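Local coordinates for protein chitooligosaccharide oxidase (Gibberella zeae, PDB 6Y0R) that oxidises the C1 hydroxyl of chitooligosaccharides to the corresponding lactones, using a bicovalently bound FAD and reducing molecular oxygen to hydrogen peroxide, at residues A63-T68 and G106-E111. Numbering follows the deposited sequence.
Sequences AIAVPT and GHLMIE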
loop_
_atom_site.group_PDB
_atom_site.type_symbol
_atom_site.label_atom_id
_atom_site.label_comp_id
_atom_site.label_asym_id
_atom_site.label_seq_id
_atom_site.Cartn_x
_atom_site.Cartn_y
_atom_site.Cartn_z
ATOM N N ALA A 63 -11.627 4.707 22.223
ATOM C CA ALA A 63 -12.418 3.473 22.297
ATOM C C ALA A 63 -11.974 2.592 21.143
ATOM O O ALA A 63 -11.578 3.145 20.074
ATOM C CB ALA A 63 -13.896 3.774 22.228
ATOM N N ILE A 64 -12.050 1.285 21.345
ATOM C CA ILE A 64 -11.797 0.322 20.251
ATOM C C ILE A 64 -13.039 -0.538 20.112
ATOM O O ILE A 64 -13.299 -1.356 21.040
ATOM C CB ILE A 64 -10.528 -0.504 20.512
ATOM C CG1 ILE A 64 -9.297 0.360 20.746
ATOM C CG2 ILE A 64 -10.339 -1.485 19.375
ATOM C CD1 ILE A 64 -8.010 -0.412 21.008
ATOM N N ALA A 65 -13.779 -0.372 19.026
ATOM C CA ALA A 65 -14.922 -1.238 18.670
ATOM C C ALA A 65 -14.371 -2.455 17.908
ATOM O O ALA A 65 -13.441 -2.280 17.072
ATOM C CB ALA A 65 -15.951 -0.508 17.853
ATOM N N VAL A 66 -14.898 -3.651 18.197
ATOM C CA VAL A 66 -14.418 -4.917 17.589
ATOM C C VAL A 66 -15.601 -5.652 16.988
ATOM O O VAL A 66 -16.005 -6.735 17.426
ATOM C CB VAL A 66 -13.593 -5.767 18.560
ATOM C CG1 VAL A 66 -12.930 -6.895 17.793
ATOM C CG2 VAL A 66 -12.534 -4.976 19.300
ATOM N N PRO A 67 -16.190 -5.101 15.916
ATOM C CA PRO A 67 -17.392 -5.678 15.324
ATOM C C PRO A 67 -17.141 -6.990 14.578
ATOM O O PRO A 67 -16.100 -7.177 13.960
ATOM C CB PRO A 67 -17.875 -4.617 14.336
ATOM C CG PRO A 67 -16.560 -3.919 13.926
ATOM C CD PRO A 67 -15.727 -3.900 15.183
ATOM N N THR A 68 -18.118 -7.886 14.628
ATOM C CA THR A 68 -18.151 -9.109 13.775
ATOM C C THR A 68 -19.223 -9.045 12.691
ATOM O O THR A 68 -19.212 -9.950 11.826
ATOM C CB THR A 68 -18.349 -10.344 14.655
ATOM O OG1 THR A 68 -19.686 -10.284 15.165
ATOM C CG2 THR A 68 -17.377 -10.386 15.806
ATOM N N GLY A 106 -7.148 9.539 20.528
ATOM C CA GLY A 106 -8.512 9.993 20.891
ATOM C C GLY A 106 -9.579 9.647 19.882
ATOM O O GLY A 106 -10.756 10.062 20.062
ATOM N N HIS A 107 -9.270 8.865 18.841
ATOM C CA HIS A 107 -10.323 8.473 17.887
ATOM C C HIS A 107 -11.143 7.314 18.449
ATOM O O HIS A 107 -10.596 6.578 19.308
ATOM C CB HIS A 107 -9.729 8.060 16.527
ATOM C CG HIS A 107 -9.199 9.220 15.754
ATOM N ND1 HIS A 107 -9.250 9.255 14.354
ATOM C CD2 HIS A 107 -8.674 10.410 16.160
ATOM C CE1 HIS A 107 -8.713 10.402 13.973
ATOM N NE2 HIS A 107 -8.352 11.115 15.051
ATOM N N LEU A 108 -12.323 7.126 17.894
ATOM C CA LEU A 108 -13.035 5.833 17.933
ATOM C C LEU A 108 -12.361 4.988 16.863
ATOM O O LEU A 108 -12.511 5.341 15.682
ATOM C CB LEU A 108 -14.526 6.002 17.668
ATOM C CG LEU A 108 -15.299 4.702 17.387
ATOM C CD1 LEU A 108 -15.084 3.690 18.487
ATOM C CD2 LEU A 108 -16.780 4.985 17.190
ATOM N N MET A 109 -11.635 3.960 17.281
ATOM C CA MET A 109 -11.026 3.030 16.301
ATOM C C MET A 109 -11.925 1.793 16.102
ATOM O O MET A 109 -12.379 1.154 17.105
ATOM C CB MET A 109 -9.602 2.631 16.684
ATOM C CG MET A 109 -8.892 1.821 15.574
ATOM S SD MET A 109 -7.180 1.546 15.978
ATOM C CE MET A 109 -7.385 0.289 17.251
ATOM N N ILE A 110 -12.238 1.507 14.864
ATOM C CA ILE A 110 -13.086 0.341 14.498
ATOM C C ILE A 110 -12.125 -0.708 13.952
ATOM O O ILE A 110 -11.640 -0.553 12.791
ATOM C CB ILE A 110 -14.237 0.728 13.572
ATOM C CG1 ILE A 110 -15.100 1.844 14.211
ATOM C CG2 ILE A 110 -15.065 -0.499 13.230
ATOM C CD1 ILE A 110 -16.249 2.302 13.383
ATOM N N GLU A 111 -11.827 -1.690 14.810
ATOM C CA GLU A 111 -10.951 -2.843 14.483
ATOM C C GLU A 111 -11.750 -3.795 13.598
ATOM O O GLU A 111 -12.822 -4.263 14.016
ATOM C CB GLU A 111 -10.469 -3.514 15.766
ATOM C CG GLU A 111 -9.701 -4.792 15.507
ATOM C CD GLU A 111 -8.376 -4.524 14.794
ATOM O OE1 GLU A 111 -7.576 -3.673 15.297
ATOM O OE2 GLU A 111 -8.200 -5.087 13.693
HETATM O O HOH W 1 -13.280 -6.931 13.767
#
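Met109 runs out extended through its first two torsions and then bends at chi3 (74°), which lays its methyl CE against Ile64, 3.9 Å from CD1. The two side chains lie alongside each other, pointing the same way, as expected for bridge partners in parallel strands. On the other face, Leu108 sets CG beside its own carbonyl carbon, and chi2 (54°) turns the CD1 branch toward Ala63 CB, 3.9 Å away, with Ala65 CB a little farther. Just past the last bridge, Pro67 crosses the Ile110 side chain at about a right angle, ring CG to branch CG2 3.8 Å.

The backbone ladder fixes this register: Met109 N donates to Ala63 O (2.9 Å, 165° at the hydrogen), Ala65 N to Met109 O (2.8 Å) and Glu111 N to Ala65 O (2.8 Å). Ile64 CA adds a CA-H...O contact to Met109 O. Pro67 has no N-H to continue the ladder; its CD lies 3.2 Å from Glu111 O, and one water donates to both Glu111 O and Pro67 O. The Glu111 carboxylate leads away, OE1 to a salt bridge with Lys90, OE2 to Asp113 N.

In the mixed sheet of the PCMH-type FAD-binding domain these are the inner strands, 38-39 antiparallel beside 63-65 and 87-90 parallel beside 108-111. Helix 70-83 packs on Ala65, Pro67 and Ile110, helix 26-33 on Ala63 and Leu108, and helix 44-50 on the opposite face, at Ile64 and Glu111.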